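Local coordinates for protein putative enoyl-CoA hydratase/isomerase (PDB 4MI2) that probably acts as an enoyl-CoA hydratase or isomerase of the crotonase family, rearranging coenzyme A thioesters in phenylacetate breakdown, at residues V67-L71 with A72-E76; M86-R90 with E91-P95; V217-L220 with L221-A225. All blocks are in the same frame, centred on the assembly; numbering follows the deposited sequence.

Contact 1 (V67-L71 with A72-E76); sequences VGQDL and AEHVE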
loop_
_atom_site.group_PDB
_atom_site.type_symbol
_atom_site.label_atom_id
_atom_site.label_comp_id
_atom_site.label_asym_id
_atom_site.label_seq_id
_atom_site.Cartn_x
_atom_site.Cartn_y
_atom_site.Cartn_z
ATOM N N VAL B 67 17.893 8.475 -18.702
ATOM C CA VAL B 67 17.426 9.807 -18.339
ATOM C C VAL B 67 16.056 10.145 -18.915
ATOM O O VAL B 67 15.588 11.264 -18.743
ATOM C CB VAL B 67 18.433 10.933 -18.699
ATOM C CG1 VAL B 67 19.743 10.729 -17.953
ATOM C CG2 VAL B 67 18.650 11.055 -20.212
ATOM N N GLY B 68 15.406 9.190 -19.582
ATOM C CA GLY B 68 14.059 9.403 -20.116
ATOM C C GLY B 68 14.065 9.915 -21.546
ATOM O O GLY B 68 15.021 9.688 -22.290
ATOM N N GLN B 69 12.992 10.606 -21.927
ATOM C CA GLN B 69 12.796 11.092 -23.297
ATOM C C GLN B 69 14.010 11.845 -23.833
ATOM O O GLN B 69 14.626 12.645 -23.123
ATOM C CB GLN B 69 11.565 12.014 -23.343
ATOM C CG GLN B 69 11.367 12.787 -24.642
ATOM C CD GLN B 69 11.173 11.892 -25.846
ATOM O OE1 GLN B 69 10.469 10.874 -25.774
ATOM N NE2 GLN B 69 11.770 12.278 -26.974
ATOM N N ASP B 70 14.347 11.604 -25.094
ATOM C CA ASP B 70 15.405 12.373 -25.733
ATOM C C ASP B 70 14.989 13.850 -25.881
ATOM O O ASP B 70 13.945 14.164 -26.458
ATOM C CB ASP B 70 15.757 11.772 -27.086
ATOM C CG ASP B 70 16.838 12.542 -27.788
ATOM O OD1 ASP B 70 18.004 12.434 -27.367
ATOM O OD2 ASP B 70 16.518 13.270 -28.744
ATOM N N LEU B 71 15.817 14.745 -25.356
ATOM C CA LEU B 71 15.503 16.179 -25.317
ATOM C C LEU B 71 15.450 16.800 -26.712
ATOM O O LEU B 71 14.511 17.521 -27.031
ATOM C CB LEU B 71 16.535 16.923 -24.448
ATOM C CG LEU B 71 16.417 18.452 -24.349
ATOM C CD1 LEU B 71 15.152 18.829 -23.606
ATOM C CD2 LEU B 71 17.639 19.060 -23.673
ATOM N N ALA B 72 16.455 16.510 -27.539
ATOM C CA ALA B 72 16.541 17.110 -28.870
ATOM C C ALA B 72 15.335 16.750 -29.731
ATOM O O ALA B 72 14.777 17.613 -30.419
ATOM C CB ALA B 72 17.835 16.711 -29.569
ATOM N N GLU B 73 14.923 15.485 -29.683
ATOM C CA GLU B 73 13.773 15.046 -30.472
ATOM C C GLU B 73 12.500 15.661 -29.914
ATOM O O GLU B 73 11.571 15.988 -30.649
ATOM C CB GLU B 73 13.661 13.523 -30.468
ATOM C CG GLU B 73 13.701 12.926 -31.858
ATOM C CD GLU B 73 14.125 11.472 -31.863
ATOM O OE1 GLU B 73 13.428 10.656 -31.230
ATOM O OE2 GLU B 73 15.144 11.154 -32.518
ATOM N N HIS B 74 12.455 15.817 -28.602
ATOM C CA HIS B 74 11.310 16.439 -27.979
ATOM C C HIS B 74 11.198 17.929 -28.339
ATOM O O HIS B 74 10.111 18.416 -28.636
ATOM C CB HIS B 74 11.348 16.260 -26.468
ATOM C CG HIS B 74 10.216 16.934 -25.781
ATOM N ND1 HIS B 74 8.922 16.469 -25.853
ATOM C CD2 HIS B 74 10.171 18.078 -25.064
ATOM C CE1 HIS B 74 8.129 17.290 -25.186
ATOM N NE2 HIS B 74 8.864 18.274 -24.703
ATOM N N VAL B 75 12.318 18.642 -28.305
ATOM C CA VAL B 75 12.339 20.057 -28.696
ATOM C C VAL B 75 11.818 20.254 -30.128
ATOM O O VAL B 75 11.019 21.151 -30.380
ATOM C CB VAL B 75 13.756 20.659 -28.539
ATOM C CG1 VAL B 75 13.898 21.980 -29.287
ATOM C CG2 VAL B 75 14.090 20.847 -27.064
ATOM N N GLU B 76 12.264 19.399 -31.045
ATOM C CA GLU B 76 11.867 19.461 -32.453
ATOM C C GLU B 76 10.354 19.255 -32.645
ATOM O O GLU B 76 9.720 19.966 -33.422
ATOM C CB GLU B 76 12.657 18.414 -33.251
ATOM C CG GLU B 76 12.414 18.416 -34.754
ATOM C CD GLU B 76 13.081 17.235 -35.456
ATOM O OE1 GLU B 76 12.931 16.077 -34.990
ATOM O OE2 GLU B 76 13.755 17.458 -36.486
HETATM O O HOH W 1 11.567 10.987 -29.714
HETATM O O HOH W 2 19.075 14.906 -26.880
#

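Contact 2 (M86-R90 with E91-P95); sequences MDTVR and EHYNP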
loop_
_atom_site.group_PDB
_atom_site.type_symbol
_atom_site.label_atom_id
_atom_site.label_comp_id
_atom_site.label_asym_id
_atom_site.label_seq_id
_atom_site.Cartn_x
_atom_site.Cartn_y
_atom_site.Cartn_z
ATOM N N MET B 86 3.363 15.331 -27.585
ATOM C CA MET B 86 3.410 14.148 -26.737
ATOM C C MET B 86 2.783 12.914 -27.366
ATOM O O MET B 86 2.531 11.943 -26.661
ATOM C CB MET B 86 2.775 14.437 -25.371
ATOM C CG MET B 86 3.470 15.545 -24.593
ATOM S SD MET B 86 5.236 15.264 -24.318
ATOM C CE MET B 86 5.222 14.136 -22.927
ATOM N N ASP B 87 2.570 12.936 -28.685
ATOM C CA ASP B 87 2.142 11.756 -29.453
ATOM C C ASP B 87 2.916 10.487 -29.097
ATOM O O ASP B 87 2.370 9.383 -29.070
ATOM C CB ASP B 87 2.364 11.998 -30.952
ATOM C CG ASP B 87 1.232 12.755 -31.611
ATOM O OD1 ASP B 87 0.238 13.099 -30.940
ATOM O OD2 ASP B 87 1.351 13.006 -32.831
ATOM N N THR B 88 4.209 10.662 -28.868
ATOM C CA THR B 88 5.107 9.564 -28.561
ATOM C C THR B 88 4.675 8.719 -27.345
ATOM O O THR B 88 4.972 7.522 -27.295
ATOM C CB THR B 88 6.551 10.077 -28.381
ATOM O OG1 THR B 88 7.444 8.965 -28.379
ATOM C CG2 THR B 88 6.707 10.890 -27.095
ATOM N N VAL B 89 3.970 9.323 -26.388
ATOM C CA VAL B 89 3.468 8.576 -25.227
ATOM C C VAL B 89 2.550 7.446 -25.694
ATOM O O VAL B 89 2.665 6.301 -25.254
ATOM C CB VAL B 89 2.719 9.481 -24.208
ATOM C CG1 VAL B 89 2.223 8.658 -23.027
ATOM C CG2 VAL B 89 3.628 10.599 -23.705
ATOM N N ARG B 90 1.661 7.781 -26.618
ATOM C CA ARG B 90 0.683 6.838 -27.131
ATOM C C ARG B 90 1.309 5.884 -28.165
ATOM O O ARG B 90 1.030 4.686 -28.175
ATOM C CB ARG B 90 -0.483 7.623 -27.747
ATOM C CG ARG B 90 -1.853 7.078 -27.415
ATOM C CD ARG B 90 -2.932 7.921 -28.062
ATOM N NE ARG B 90 -3.311 9.091 -27.270
ATOM C CZ ARG B 90 -4.149 9.067 -26.235
ATOM N NH1 ARG B 90 -4.451 10.195 -25.604
ATOM N NH2 ARG B 90 -4.689 7.925 -25.819
ATOM N N GLU B 91 2.170 6.424 -29.016
ATOM C CA GLU B 91 2.800 5.665 -30.102
ATOM C C GLU B 91 3.958 4.766 -29.636
ATOM O O GLU B 91 4.150 3.695 -30.180
ATOM C CB GLU B 91 3.294 6.652 -31.180
ATOM C CG GLU B 91 4.012 6.027 -32.372
ATOM C CD GLU B 91 4.507 7.055 -33.399
ATOM O OE1 GLU B 91 4.219 8.272 -33.264
ATOM O OE2 GLU B 91 5.185 6.628 -34.366
ATOM N N HIS B 92 4.734 5.202 -28.646
ATOM C CA HIS B 92 5.963 4.488 -28.256
ATOM C C HIS B 92 5.991 3.979 -26.821
ATOM O O HIS B 92 6.257 2.805 -26.582
ATOM C CB HIS B 92 7.180 5.386 -28.464
ATOM C CG HIS B 92 7.398 5.766 -29.887
ATOM N ND1 HIS B 92 7.276 7.061 -30.339
ATOM C CD2 HIS B 92 7.698 5.011 -30.970
ATOM C CE1 HIS B 92 7.520 7.092 -31.639
ATOM N NE2 HIS B 92 7.774 5.860 -32.046
ATOM N N TYR B 93 5.736 4.869 -25.868
ATOM C CA TYR B 93 5.867 4.520 -24.455
ATOM C C TYR B 93 4.797 3.537 -23.999
ATOM O O TYR B 93 5.102 2.544 -23.343
ATOM C CB TYR B 93 5.861 5.781 -23.589
ATOM C CG TYR B 93 7.140 6.572 -23.720
ATOM C CD1 TYR B 93 7.186 7.763 -24.445
ATOM C CD2 TYR B 93 8.312 6.114 -23.138
ATOM C CE1 TYR B 93 8.362 8.481 -24.567
ATOM C CE2 TYR B 93 9.491 6.826 -23.249
ATOM C CZ TYR B 93 9.510 8.006 -23.963
ATOM O OH TYR B 93 10.685 8.698 -24.081
ATOM N N ASN B 94 3.550 3.796 -24.369
ATOM C CA ASN B 94 2.464 2.909 -23.990
ATOM C C ASN B 94 2.685 1.456 -24.462
ATOM O O ASN B 94 2.623 0.545 -23.643
ATOM C CB ASN B 94 1.096 3.504 -24.378
ATOM C CG ASN B 94 0.691 4.675 -23.473
ATOM O OD1 ASN B 94 1.418 5.038 -22.551
ATOM N ND2 ASN B 94 -0.491 5.248 -23.715
ATOM N N PRO B 95 2.995 1.228 -25.754
ATOM C CA PRO B 95 3.292 -0.163 -26.154
ATOM C C PRO B 95 4.466 -0.811 -25.388
ATOM O O PRO B 95 4.413 -2.004 -25.072
ATOM C CB PRO B 95 3.625 -0.049 -27.650
ATOM C CG PRO B 95 2.963 1.209 -28.102
ATOM C CD PRO B 95 2.915 2.138 -26.911
#

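Contact 3 (V217-L220 with L221-A225); sequences VKEL and LRRNA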
loop_
_atom_site.group_PDB
_atom_site.type_symbol
_atom_site.label_atom_id
_atom_site.label_comp_id
_atom_site.label_asym_id
_atom_site.label_seq_id
_atom_site.Cartn_x
_atom_site.Cartn_y
_atom_site.Cartn_z
ATOM N N VAL B 217 2.393 -17.443 -9.970
ATOM C CA VAL B 217 2.344 -16.612 -8.766
ATOM C C VAL B 217 2.357 -15.102 -9.111
ATOM O O VAL B 217 1.640 -14.301 -8.496
ATOM C CB VAL B 217 3.433 -17.026 -7.741
ATOM C CG1 VAL B 217 4.813 -16.520 -8.130
ATOM C CG2 VAL B 217 3.064 -16.553 -6.343
ATOM N N LYS B 218 3.127 -14.732 -10.130
ATOM C CA LYS B 218 3.189 -13.338 -10.597
ATOM C C LYS B 218 1.825 -12.851 -11.098
ATOM O O LYS B 218 1.436 -11.719 -10.848
ATOM C CB LYS B 218 4.258 -13.208 -11.687
ATOM C CG LYS B 218 4.325 -11.879 -12.411
ATOM C CD LYS B 218 5.628 -11.765 -13.183
ATOM C CE LYS B 218 5.593 -10.643 -14.203
ATOM N NZ LYS B 218 6.868 -10.494 -14.962
ATOM N N GLU B 219 1.103 -13.721 -11.792
ATOM C CA GLU B 219 -0.222 -13.401 -12.295
ATOM C C GLU B 219 -1.236 -13.400 -11.150
ATOM O O GLU B 219 -2.157 -12.580 -11.137
ATOM C CB GLU B 219 -0.612 -14.391 -13.398
ATOM C CG GLU B 219 -1.982 -14.186 -14.024
ATOM C CD GLU B 219 -2.130 -12.896 -14.815
ATOM O OE1 GLU B 219 -1.157 -12.120 -14.969
ATOM O OE2 GLU B 219 -3.257 -12.652 -15.292
ATOM N N LEU B 220 -1.079 -14.308 -10.190
ATOM C CA LEU B 220 -1.925 -14.280 -8.993
ATOM C C LEU B 220 -1.767 -12.968 -8.239
ATOM O O LEU B 220 -2.766 -12.344 -7.870
ATOM C CB LEU B 220 -1.612 -15.433 -8.043
ATOM C CG LEU B 220 -2.113 -16.843 -8.411
ATOM C CD1 LEU B 220 -1.534 -17.830 -7.410
ATOM C CD2 LEU B 220 -3.638 -16.936 -8.460
ATOM N N LEU B 221 -0.518 -12.559 -8.008
ATOM C CA LEU B 221 -0.236 -11.288 -7.326
ATOM C C LEU B 221 -0.898 -10.100 -8.027
ATOM O O LEU B 221 -1.498 -9.245 -7.382
ATOM C CB LEU B 221 1.273 -11.045 -7.218
ATOM C CG LEU B 221 2.015 -11.906 -6.193
ATOM C CD1 LEU B 221 3.514 -11.907 -6.468
ATOM C CD2 LEU B 221 1.731 -11.417 -4.779
ATOM N N ARG B 222 -0.814 -10.070 -9.352
ATOM C CA ARG B 222 -1.398 -8.969 -10.123
ATOM C C ARG B 222 -2.930 -8.989 -10.147
ATOM O O ARG B 222 -3.565 -7.962 -9.986
ATOM C CB ARG B 222 -0.849 -8.974 -11.547
ATOM C CG ARG B 222 0.589 -8.493 -11.639
ATOM C CD ARG B 222 1.168 -8.866 -12.984
ATOM N NE ARG B 222 2.409 -8.157 -13.292
ATOM C CZ ARG B 222 3.015 -8.194 -14.477
ATOM N NH1 ARG B 222 2.503 -8.914 -15.472
ATOM N NH2 ARG B 222 4.137 -7.509 -14.668
ATOM N N ARG B 223 -3.520 -10.158 -10.339
ATOM C CA ARG B 223 -4.985 -10.273 -10.384
ATOM C C ARG B 223 -5.674 -10.010 -9.035
ATOM O O ARG B 223 -6.786 -9.463 -8.989
ATOM C CB ARG B 223 -5.389 -11.669 -10.869
ATOM C CG ARG B 223 -5.106 -11.948 -12.331
ATOM C CD ARG B 223 -5.623 -13.333 -12.689
ATOM N NE ARG B 223 -7.059 -13.328 -12.986
ATOM C CZ ARG B 223 -7.793 -14.417 -13.213
ATOM N NH1 ARG B 223 -7.246 -15.634 -13.151
ATOM N NH2 ARG B 223 -9.086 -14.286 -13.496
ATOM N N ASN B 224 -5.014 -10.413 -7.951
ATOM C CA ASN B 224 -5.640 -10.482 -6.633
ATOM C C ASN B 224 -5.379 -9.269 -5.758
ATOM O O ASN B 224 -5.832 -9.232 -4.613
ATOM C CB ASN B 224 -5.190 -11.756 -5.899
ATOM C CG ASN B 224 -5.772 -13.017 -6.513
ATOM O OD1 ASN B 224 -6.775 -12.970 -7.224
ATOM N ND2 ASN B 224 -5.153 -14.156 -6.225
ATOM N N ALA B 225 -4.661 -8.282 -6.303
ATOM C CA ALA B 225 -4.281 -7.064 -5.568
ATOM C C ALA B 225 -5.453 -6.462 -4.806
ATOM O O ALA B 225 -5.347 -6.217 -3.606
ATOM C CB ALA B 225 -3.693 -6.034 -6.525
HETATM O O HOH W 3 6.032 -8.355 -16.454
HETATM O O HOH W 4 1.474 -11.857 -15.302
#

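Contact 1 (V67-L71 with A72-E76)
Leu71 and Asp70 meet the residues of the next turn where the loop ending at Asp70 passes into helix 71-80. Leu71 turns away from the following residues at its CB, yet its CD1 rests on Val75 CG2 at 4.1 Å, and its O accepts from Val75 N at 2.8 Å. Asp70 is the N-cap: with CG anti to the backbone N (chi1 179°), the carboxylate leans over the first turn, and OD2 accepts from Glu73 N at 2.9 Å, approached on its anti side and somewhat out of the carboxylate plane. The other oxygen, OD1, takes a water at 2.7 Å that also receives Ala72 N, and forms a salt bridge to Arg25. Asp70 O has two donors, His74 N at 3.1 Å and Gln69 NE2 at 2.9 Å, the latter in the carbonyl plane on a lone pair; Gln69 OE1 bonds Tyr93 OH and Lys37 NZ. From the helix, Leu71 packs on Phe256 and His74 NE2 bonds His249 NE2, both of the second subunit. The turn thus links the loop after strand 55-60 to helix 71-80, at the edge of the chain where the second subunit lies against it.

Contact 2 (M86-R90 with E91-P95)
Thr88 supplies both of its oxygens to the following turn of helix. Its OG1 lies 2.7 Å from His92 ND1 in a hydrogen bond whose donor could be either partner, and it reaches the imidazole at the edge, near the ring plane. With OG1 anti to the backbone N (chi1 -167°), the hydroxyl is carried alongside its own carbonyl, close to that ring. Lys37 NZ is a second partner of the hydroxyl, and Glu91 CG covers one face of the imidazole, so the ring is held at its edge and over a face. Thr88 CG2 meanwhile touches the edge of the Tyr93 ring at CE1 (3.9 Å), and the phenol OH of Tyr93 bonds Gln69.

The backbone acceptors are shared unequally. Asp87 O accepts from Glu91 N at 3.0 Å, an ordinary i to i+4 bond. Thr88 O takes two N-H groups, His92 N at 2.7 Å, tilted from the carbonyl plane, and Tyr93 N at 3.1 Å, within it. Val89 O then receives Asn94 N at 2.8 Å, nearly in line with the carbonyl, across five residues instead of four. Asn94 OD1 comes within 3.2 Å of that same Val89 O, an approach of two acceptors and not a bond; Asn94 ND2 makes a weak hydrogen bond to Leu233 O of the second subunit. Arg90 O faces Pro95 CD at 3.4 Å, a place where proline has no N-H to give. Farther out, Asp87 and Arg90 find their polar partners in Gln241 and Ser238 of the second subunit. The two successive i to i+5 bonds make a wider pi-type turn within the alpha-helix, kinked at Pro95, near the start of helix 87-102 of a crotonase-like fold.

Contact 3 (V217-L220 with L221-A225)
Lys218 and Arg222 lie side by side one helical turn apart and point the same way. The lysine is extended, CG anti to the backbone N (chi1 172°), and lays its CE over one face of the guanidinium, 3.5 Å from Arg222 NH2 and displaced toward the rim. The two charged ends share a water, 2.7 Å from Lys218 NZ and 2.7 Å from Arg222 NH2. The lysine charge is probably offset by the salt bridge of Lys218 NZ with Asp127, while Arg222 NH1 bonds the backbone O of Asp101. All this stands on helix 211-223, part of the C-terminal helical region that packs between subunits in crotonase-family trimers. On another side of the helix Glu219 crosses Arg223 obliquely, carboxylate and guanidinium planes 32° apart; OE2 touches the methylene Arg223 CG at 3.6 Å, while no N-H of the arginine points at it. Leu220 and Asn224 again run alongside each other, Leu220 CD2 3.9 Å from Asn224 ND2. Asn224 ND2 bonds Ser153 OG of the third subunit, Asn224 OD1 accepts from Arg235 NH2 of helix 229-244, and Asn224 N bonds Leu220 O at 3.0 Å.

Overall arrangement
Contacts 1 and 2 are neighbours, their centres about 13 Å apart on successive helices, joined by Gln69 OE1 and Tyr93 OH at 2.8 Å (a probable hydrogen bond) and by His74 CE1 packing on Met86 SD at 3.6 Å. Both also touch the second subunit. Contact 3 stands apart: its centre is about 35 Å from that of contact 1, on the opposite side of the chain's centre, and about 26 Å from that of contact 2, and it faces the third subunit instead. No ligand marks the active site; in crotonase relatives the loop that corresponds to the start of 67-71 contributes to the oxyanion hole, so the start of contact 1 probably lies near the active site.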